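Local coordinates for periplasmic binding protein (Sulfurospirillum deleyianum, PDB 4PAG) that probably captures a solute in the periplasm, perhaps an iron or cobalamin-type compound, and delivers it to an ABC transporter for import, at residues 35-40 and 141-146; 58-63 and 303-308. All blocks are in the same frame, centred on the assembly; numbering follows the deposited sequence.

Contact 1: 35-40 and 141-146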
ATOM      1  N   TYR A  35      11.806   4.736   1.611  1.00 15.73           N
ATOM      2  CA  TYR A  35      12.608   4.435   0.425  1.00 15.42           C
ATOM      3  C   TYR A  35      12.479   5.532  -0.637  1.00 14.81           C
ATOM      4  O   TYR A  35      13.483   6.030  -1.137  1.00 14.88           O
ATOM      5  CB  TYR A  35      12.275   3.063  -0.199  1.00 14.54           C
ATOM      6  CG  TYR A  35      13.007   2.935  -1.502  1.00 15.22           C
ATOM      7  CD1 TYR A  35      14.340   2.540  -1.536  1.00 15.04           C
ATOM      8  CD2 TYR A  35      12.411   3.335  -2.688  1.00 14.80           C
ATOM      9  CE1 TYR A  35      15.046   2.514  -2.729  1.00 16.61           C
ATOM     10  CE2 TYR A  35      13.103   3.318  -3.877  1.00 15.81           C
ATOM     11  CZ  TYR A  35      14.416   2.902  -3.899  1.00 17.40           C
ATOM     12  OH  TYR A  35      15.087   2.877  -5.099  1.00 17.32           O
ATOM     13  N   VAL A  36      11.249   5.897  -0.988  1.00 13.86           N
ATOM     14  CA  VAL A  36      11.044   6.847  -2.080  1.00 14.11           C
ATOM     15  C   VAL A  36      11.452   8.277  -1.708  1.00 15.18           C
ATOM     16  O   VAL A  36      11.731   9.069  -2.588  1.00 14.37           O
ATOM     17  CB  VAL A  36       9.606   6.808  -2.679  1.00 14.53           C
ATOM     18  CG1 VAL A  36       9.391   5.507  -3.444  1.00 14.62           C
ATOM     19  CG2 VAL A  36       8.537   7.011  -1.619  1.00 14.19           C
ATOM     20  N   ILE A  37      11.498   8.602  -0.413  1.00 16.34           N
ATOM     21  CA  ILE A  37      12.033   9.891   0.026  1.00 16.33           C
ATOM     22  C   ILE A  37      13.566   9.844  -0.055  1.00 17.84           C
ATOM     23  O   ILE A  37      14.181  10.643  -0.765  1.00 19.63           O
ATOM     24  CB  ILE A  37      11.554  10.272   1.443  1.00 17.08           C
ATOM     25  CG1 ILE A  37      10.036  10.443   1.457  1.00 17.15           C
ATOM     26  CG2 ILE A  37      12.219  11.566   1.918  1.00 17.51           C
ATOM     27  CD1 ILE A  37       9.448  10.509   2.850  1.00 18.14           C
ATOM     28  N   ASP A  38      14.176   8.899   0.652  1.00 16.77           N
ATOM     29  CA  ASP A  38      15.629   8.699   0.587  1.00 19.09           C
ATOM     30  C   ASP A  38      15.978   7.381   1.270  1.00 19.57           C
ATOM     31  O   ASP A  38      15.732   7.218   2.461  1.00 18.63           O
ATOM     32  CB  ASP A  38      16.360   9.863   1.274  1.00 20.37           C
ATOM     33  CG  ASP A  38      17.871   9.756   1.182  1.00 23.54           C
ATOM     34  OD1 ASP A  38      18.396   8.969   0.365  1.00 26.10           O
ATOM     35  OD2 ASP A  38      18.546  10.468   1.947  1.00 27.93           O
ATOM     36  N   ASP A  39      16.541   6.444   0.516  1.00 20.19           N
ATOM     37  CA  ASP A  39      16.891   5.132   1.064  1.00 22.93           C
ATOM     38  C   ASP A  39      18.201   5.140   1.850  1.00 21.73           C
ATOM     39  O   ASP A  39      18.455   4.228   2.642  1.00 21.42           O
ATOM     40  CB  ASP A  39      16.949   4.083  -0.049  1.00 26.88           C
ATOM     41  CG  ASP A  39      18.036   4.355  -1.060  1.00 29.76           C
ATOM     42  OD1 ASP A  39      18.125   5.509  -1.538  1.00 33.77           O
ATOM     43  OD2 ASP A  39      18.788   3.412  -1.388  1.00 38.12           O
ATOM     44  N   THR A  40      19.013   6.178   1.654  1.00 20.41           N
ATOM     45  CA  THR A  40      20.343   6.244   2.255  1.00 21.69           C
ATOM     46  C   THR A  40      20.345   5.909   3.757  1.00 18.68           C
ATOM     47  O   THR A  40      21.099   5.042   4.180  1.00 21.85           O
ATOM     48  CB  THR A  40      21.008   7.611   1.997  1.00 24.22           C
ATOM     49  OG1 THR A  40      20.949   7.905   0.597  1.00 26.63           O
ATOM     50  CG2 THR A  40      22.456   7.597   2.434  1.00 27.15           C
ATOM     51  N   GLU A 141      13.035  17.859   2.729  1.00 17.52           N
ATOM     52  CA  GLU A 141      11.794  18.593   2.556  1.00 18.67           C
ATOM     53  C   GLU A 141      11.414  18.771   1.078  1.00 17.48           C
ATOM     54  O   GLU A 141      10.264  18.554   0.708  1.00 17.32           O
ATOM     55  CB  GLU A 141      11.864  19.967   3.247  1.00 21.64           C
ATOM     56  CG  GLU A 141      12.110  19.926   4.754  1.00 23.54           C
ATOM     57  CD  GLU A 141      13.581  20.080   5.147  1.00 28.52           C
ATOM     58  OE1 GLU A 141      14.496  19.719   4.356  1.00 24.61           O
ATOM     59  OE2 GLU A 141      13.823  20.563   6.272  1.00 37.94           O
ATOM     60  N   GLU A 142      12.369  19.151   0.230  1.00 16.42           N
ATOM     61  CA  GLU A 142      12.031  19.391  -1.181  1.00 16.75           C
ATOM     62  C   GLU A 142      11.618  18.095  -1.871  1.00 16.40           C
ATOM     63  O   GLU A 142      10.663  18.085  -2.634  1.00 16.82           O
ATOM     64  CB  GLU A 142      13.171  20.049  -1.955  1.00 17.15           C
ATOM     65  CG  GLU A 142      13.491  21.477  -1.541  1.00 18.79           C
ATOM     66  CD  GLU A 142      12.285  22.394  -1.545  1.00 20.94           C
ATOM     67  OE1 GLU A 142      11.422  22.259  -2.443  1.00 21.03           O
ATOM     68  OE2 GLU A 142      12.207  23.263  -0.653  1.00 22.40           O
ATOM     69  N   ARG A 143      12.339  17.011  -1.600  1.00 15.77           N
ATOM     70  CA  ARG A 143      11.976  15.707  -2.131  1.00 16.45           C
ATOM     71  C   ARG A 143      10.597  15.271  -1.639  1.00 16.61           C
ATOM     72  O   ARG A 143       9.738  14.918  -2.439  1.00 16.69           O
ATOM     73  CB  ARG A 143      13.034  14.660  -1.759  1.00 16.39           C
ATOM     74  CG  ARG A 143      12.640  13.232  -2.087  1.00 17.51           C
ATOM     75  CD  ARG A 143      12.480  13.007  -3.577  1.00 17.80           C
ATOM     76  NE  ARG A 143      12.138  11.623  -3.887  1.00 17.49           N
ATOM     77  CZ  ARG A 143      11.742  11.187  -5.085  1.00 17.88           C
ATOM     78  NH1 ARG A 143      11.645  12.021  -6.120  1.00 16.89           N
ATOM     79  NH2 ARG A 143      11.448   9.904  -5.252  1.00 17.56           N
ATOM     80  N   ALA A 144      10.387  15.294  -0.324  1.00 16.22           N
ATOM     81  CA  ALA A 144       9.122  14.843   0.245  1.00 15.76           C
ATOM     82  C   ALA A 144       7.950  15.712  -0.225  1.00 15.47           C
ATOM     83  O   ALA A 144       6.854  15.202  -0.445  1.00 15.61           O
ATOM     84  CB  ALA A 144       9.189  14.824   1.764  1.00 16.21           C
ATOM     85  N   ASN A 145       8.183  17.016  -0.362  1.00 16.05           N
ATOM     86  CA  ASN A 145       7.151  17.933  -0.857  1.00 17.02           C
ATOM     87  C   ASN A 145       6.770  17.681  -2.325  1.00 17.20           C
ATOM     88  O   ASN A 145       5.604  17.842  -2.695  1.00 16.62           O
ATOM     89  CB  ASN A 145       7.579  19.393  -0.663  1.00 17.40           C
ATOM     90  CG  ASN A 145       7.653  19.800   0.808  1.00 21.39           C
ATOM     91  OD1 ASN A 145       7.229  19.064   1.710  1.00 18.28           O
ATOM     92  ND2 ASN A 145       8.203  20.985   1.058  1.00 23.39           N
ATOM     93  N   ALA A 146       7.740  17.302  -3.159  1.00 17.79           N
ATOM     94  CA  ALA A 146       7.450  16.958  -4.561  1.00 16.46           C
ATOM     95  C   ALA A 146       6.502  15.757  -4.626  1.00 16.69           C
ATOM     96  O   ALA A 146       5.513  15.776  -5.358  1.00 18.01           O
ATOM     97  CB  ALA A 146       8.733  16.661  -5.318  1.00 15.90           C
TER
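The backbone oxygen of V36 is gripped by two nitrogens of a single side chain, the guanidinium of R143, at a helix C-terminus. V36 sits in the last turn of helix 28-37, and R143 near the start of helix 141-163, the long helix that in periplasmic binding proteins of this type crosses from one lobe to the other. The guanidinium approaches side-on: NH2 of R143 lies 2.8 Å from V36 O and NE of R143 2.9 Å from the same oxygen. Both donors lie in the carbonyl plane, and the oxygen in turn lies close to the guanidinium plane, so the two groups are nearly coplanar. The N-H...O angles, both near 145°, are bent, as expected when two N-H groups converge on one atom. A positive charge at this helix end probably also steadies the helix dipole. NH1 of the same guanidinium bonds to L307 O of helix 297-309, so R143 joins three helices and its end is held on more than one edge.

The arginine chain carries CG anti to the backbone N (chi1 171°), which sets CG of R143 3.3 Å from I37 O; the bend at chi2 then turns the guanidinium toward V36 O. Beside these polar bonds the apolar packing is light. F131 of helix 127-138 touches both V36 and I37, L134 touches I37, and V36 also packs against F308 and F309.

Beyond the helix, D38 leaves helical geometry and forms an Asx turn, its OD1 taking T40 N at 3.1 Å and T40 OG1 at 2.8 Å. On the apolar side, CG2 of I37 stands 4.5 Å from CB of A144.

Contact 2: 58-63 and 303-308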
ATOM      1  N   GLU A  58      14.688  -5.565  -8.173  1.00 23.83           N
ATOM      2  CA  GLU A  58      16.021  -5.267  -8.713  1.00 27.28           C
ATOM      3  C   GLU A  58      15.974  -4.388  -9.972  1.00 26.62           C
ATOM      4  O   GLU A  58      16.932  -3.684 -10.281  1.00 28.69           O
ATOM      5  CB  GLU A  58      16.822  -6.557  -8.958  1.00 28.44           C
ATOM      6  CG  GLU A  58      16.348  -7.423 -10.121  1.00 35.67           C
ATOM      7  CD  GLU A  58      15.091  -8.228  -9.818  1.00 44.23           C
ATOM      8  OE1 GLU A  58      14.623  -8.217  -8.654  1.00 44.39           O
ATOM      9  OE2 GLU A  58      14.565  -8.873 -10.756  1.00 61.46           O
ATOM     10  N   LYS A  59      14.851  -4.411 -10.681  1.00 26.27           N
ATOM     11  CA  LYS A  59      14.681  -3.596 -11.878  1.00 28.12           C
ATOM     12  C   LYS A  59      14.269  -2.148 -11.549  1.00 23.86           C
ATOM     13  O   LYS A  59      14.434  -1.261 -12.384  1.00 27.59           O
ATOM     14  CB  LYS A  59      13.635  -4.235 -12.803  1.00 32.00           C
ATOM     15  CG  LYS A  59      13.881  -5.712 -13.131  1.00 37.55           C
ATOM     16  CD  LYS A  59      15.072  -5.925 -14.056  1.00 44.03           C
ATOM     17  CE  LYS A  59      14.798  -5.377 -15.453  1.00 50.95           C
ATOM     18  NZ  LYS A  59      15.800  -5.808 -16.469  1.00 58.08           N
ATOM     19  N   PHE A  60      13.745  -1.910 -10.342  1.00 18.44           N
ATOM     20  CA  PHE A  60      13.157  -0.616  -9.979  1.00 18.79           C
ATOM     21  C   PHE A  60      13.797   0.085  -8.776  1.00 19.87           C
ATOM     22  O   PHE A  60      13.658   1.297  -8.635  1.00 22.72           O
ATOM     23  CB  PHE A  60      11.671  -0.804  -9.672  1.00 19.62           C
ATOM     24  CG  PHE A  60      10.844  -1.200 -10.862  1.00 18.74           C
ATOM     25  CD1 PHE A  60      10.300  -0.234 -11.688  1.00 21.59           C
ATOM     26  CD2 PHE A  60      10.581  -2.529 -11.134  1.00 19.16           C
ATOM     27  CE1 PHE A  60       9.527  -0.591 -12.772  1.00 23.33           C
ATOM     28  CE2 PHE A  60       9.802  -2.896 -12.225  1.00 18.53           C
ATOM     29  CZ  PHE A  60       9.280  -1.927 -13.044  1.00 21.31           C
ATOM     30  N   LEU A  61      14.483  -0.667  -7.916  1.00 19.45           N
ATOM     31  CA  LEU A  61      14.967  -0.154  -6.632  1.00 17.04           C
ATOM     32  C   LEU A  61      16.489  -0.148  -6.581  1.00 19.15           C
ATOM     33  O   LEU A  61      17.155  -0.915  -7.279  1.00 19.77           O
ATOM     34  CB  LEU A  61      14.433  -1.029  -5.491  1.00 18.01           C
ATOM     35  CG  LEU A  61      12.917  -1.230  -5.441  1.00 18.87           C
ATOM     36  CD1 LEU A  61      12.560  -2.272  -4.392  1.00 20.34           C
ATOM     37  CD2 LEU A  61      12.198   0.081  -5.179  1.00 19.03           C
ATOM     38  N   SER A  62      17.037   0.713  -5.733  1.00 19.35           N
ATOM     39  CA  SER A  62      18.483   0.843  -5.614  1.00 19.04           C
ATOM     40  C   SER A  62      19.107  -0.459  -5.117  1.00 19.76           C
ATOM     41  O   SER A  62      18.485  -1.222  -4.383  1.00 19.18           O
ATOM     42  CB  SER A  62      18.842   1.981  -4.659  1.00 19.48           C
ATOM     43  OG  SER A  62      18.524   1.628  -3.325  1.00 19.53           O
ATOM     44  N   LYS A  63      20.343  -0.703  -5.529  1.00 23.31           N
ATOM     45  CA  LYS A  63      21.091  -1.848  -5.033  1.00 25.78           C
ATOM     46  C   LYS A  63      21.241  -1.780  -3.509  1.00 23.01           C
ATOM     47  O   LYS A  63      21.126  -2.804  -2.834  1.00 23.46           O
ATOM     48  CB  LYS A  63      22.457  -1.929  -5.710  1.00 31.87           C
ATOM     49  CG  LYS A  63      23.121  -3.291  -5.580  1.00 39.88           C
ATOM     50  CD  LYS A  63      23.856  -3.669  -6.859  1.00 49.32           C
ATOM     51  CE  LYS A  63      24.727  -4.899  -6.667  1.00 53.12           C
ATOM     52  NZ  LYS A  63      25.873  -4.632  -5.752  1.00 58.11           N
ATOM     53  N   ALA A 303       4.170   8.903 -15.193  1.00 15.70           N
ATOM     54  CA  ALA A 303       4.522  10.066 -14.370  1.00 14.88           C
ATOM     55  C   ALA A 303       4.836   9.664 -12.930  1.00 15.11           C
ATOM     56  O   ALA A 303       5.786  10.155 -12.332  1.00 14.20           O
ATOM     57  CB  ALA A 303       3.402  11.096 -14.386  1.00 13.82           C
ATOM     58  N   PHE A 304       4.035   8.762 -12.383  1.00 15.46           N
ATOM     59  CA  PHE A 304       4.229   8.303 -11.013  1.00 15.18           C
ATOM     60  C   PHE A 304       5.580   7.585 -10.853  1.00 14.54           C
ATOM     61  O   PHE A 304       6.345   7.873  -9.921  1.00 14.41           O
ATOM     62  CB  PHE A 304       3.060   7.414 -10.596  1.00 14.38           C
ATOM     63  CG  PHE A 304       3.107   6.979  -9.164  1.00 13.82           C
ATOM     64  CD1 PHE A 304       3.774   5.822  -8.812  1.00 14.23           C
ATOM     65  CD2 PHE A 304       2.487   7.725  -8.170  1.00 14.60           C
ATOM     66  CE1 PHE A 304       3.827   5.410  -7.500  1.00 14.63           C
ATOM     67  CE2 PHE A 304       2.533   7.315  -6.851  1.00 15.23           C
ATOM     68  CZ  PHE A 304       3.206   6.154  -6.519  1.00 15.75           C
ATOM     69  N   TYR A 305       5.888   6.682 -11.775  1.00 13.43           N
ATOM     70  CA  TYR A 305       7.136   5.925 -11.693  1.00 15.90           C
ATOM     71  C   TYR A 305       8.358   6.817 -11.903  1.00 15.10           C
ATOM     72  O   TYR A 305       9.406   6.607 -11.268  1.00 15.89           O
ATOM     73  CB  TYR A 305       7.130   4.712 -12.643  1.00 15.22           C
ATOM     74  CG  TYR A 305       6.564   3.472 -11.968  1.00 13.75           C
ATOM     75  CD1 TYR A 305       5.216   3.405 -11.615  1.00 13.66           C
ATOM     76  CD2 TYR A 305       7.374   2.391 -11.654  1.00 13.24           C
ATOM     77  CE1 TYR A 305       4.698   2.293 -10.977  1.00 13.81           C
ATOM     78  CE2 TYR A 305       6.863   1.267 -11.014  1.00 13.04           C
ATOM     79  CZ  TYR A 305       5.524   1.224 -10.668  1.00 13.42           C
ATOM     80  OH  TYR A 305       4.992   0.112 -10.032  1.00 12.56           O
ATOM     81  N   GLN A 306       8.213   7.838 -12.745  1.00 14.37           N
ATOM     82  CA  GLN A 306       9.316   8.757 -13.010  1.00 15.23           C
ATOM     83  C   GLN A 306       9.713   9.506 -11.752  1.00 14.81           C
ATOM     84  O   GLN A 306      10.893   9.558 -11.409  1.00 14.64           O
ATOM     85  CB  GLN A 306       8.963   9.751 -14.120  1.00 16.39           C
ATOM     86  CG  GLN A 306      10.169  10.502 -14.679  1.00 18.62           C
ATOM     87  CD  GLN A 306      10.576  11.732 -13.883  1.00 21.17           C
ATOM     88  OE1 GLN A 306       9.764  12.353 -13.185  1.00 22.73           O
ATOM     89  NE2 GLN A 306      11.848  12.111 -14.011  1.00 23.16           N
ATOM     90  N   LEU A 307       8.728  10.054 -11.058  1.00 14.03           N
ATOM     91  CA  LEU A 307       8.977  10.884  -9.878  1.00 14.40           C
ATOM     92  C   LEU A 307       9.306  10.032  -8.657  1.00 14.78           C
ATOM     93  O   LEU A 307      10.316  10.274  -7.974  1.00 14.94           O
ATOM     94  CB  LEU A 307       7.773  11.785  -9.591  1.00 14.80           C
ATOM     95  CG  LEU A 307       7.867  12.657  -8.332  1.00 15.37           C
ATOM     96  CD1 LEU A 307       9.028  13.639  -8.442  1.00 15.54           C
ATOM     97  CD2 LEU A 307       6.567  13.397  -8.078  1.00 16.23           C
ATOM     98  N   PHE A 308       8.473   9.030  -8.381  1.00 14.11           N
ATOM     99  CA  PHE A 308       8.643   8.219  -7.163  1.00 14.35           C
ATOM    100  C   PHE A 308       9.847   7.285  -7.214  1.00 14.18           C
ATOM    101  O   PHE A 308      10.536   7.129  -6.210  1.00 16.09           O
ATOM    102  CB  PHE A 308       7.356   7.447  -6.810  1.00 15.09           C
ATOM    103  CG  PHE A 308       6.324   8.296  -6.127  1.00 14.39           C
ATOM    104  CD1 PHE A 308       5.571   9.195  -6.849  1.00 14.85           C
ATOM    105  CD2 PHE A 308       6.151   8.236  -4.747  1.00 14.68           C
ATOM    106  CE1 PHE A 308       4.636  10.008  -6.226  1.00 15.13           C
ATOM    107  CE2 PHE A 308       5.216   9.037  -4.119  1.00 15.09           C
ATOM    108  CZ  PHE A 308       4.457   9.930  -4.858  1.00 14.48           C
TER
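F60 and Y305 meet through their rings alone, with CE1 of F60 3.7 Å from CE2 of Y305. The rings lie obliquely, their planes at 69° and centroids 5.6 Å apart, and the CD1-CE1 side of F60 faces the CD2-CE2 side of Y305. With CG anti to its carbonyl carbon (chi1 -67°), F60 reaches from the short helix 57-60 toward helix 297-309, and the touch bridges backbones whose nearest CA atoms, those of F60 and Y305, are 9.1 Å apart.

Further out, Y321 meets the F60 ring edge-to-face and P265 touches it. The Y305 hydroxyl is hydrogen-bonded to S264 O and to W268 NE1, which fixes the far end of that ring, while F309 and F322 also meet it. An alanine in place of F60 would probably open a gap beside the Y305 ring and deprive Y321 of its edge-to-face partner.

Y321 and F322 belong to the pocket that holds the bound histidine, and the Y305 side chain is about 10 Å from that ligand. The pair is therefore probably part of an aromatic cluster next to the ligand site of this periplasmic binding protein.

Contacts 1 and 2 lie on the same side of the chain's centre, with their own centres 13 Å apart. Their segments alternate along the chain, in the order 35-40, 58-63, 141-146 and 303-308, so each contact ties an early segment to a much later one. Helices 28-37 and 57-60 follow each other in the sequence, and helices 141-163 and 297-309 pack together. The contacts also meet directly: D39 OD2 probably bonds to S62 OG at 2.6 Å, pairing the two early segments. Contact 1 ties the early part of the chain to the mid-chain helix 141-163, and contact 2 ties it to the late helix 297-309 and, through Y321 and F322, to the ligand pocket.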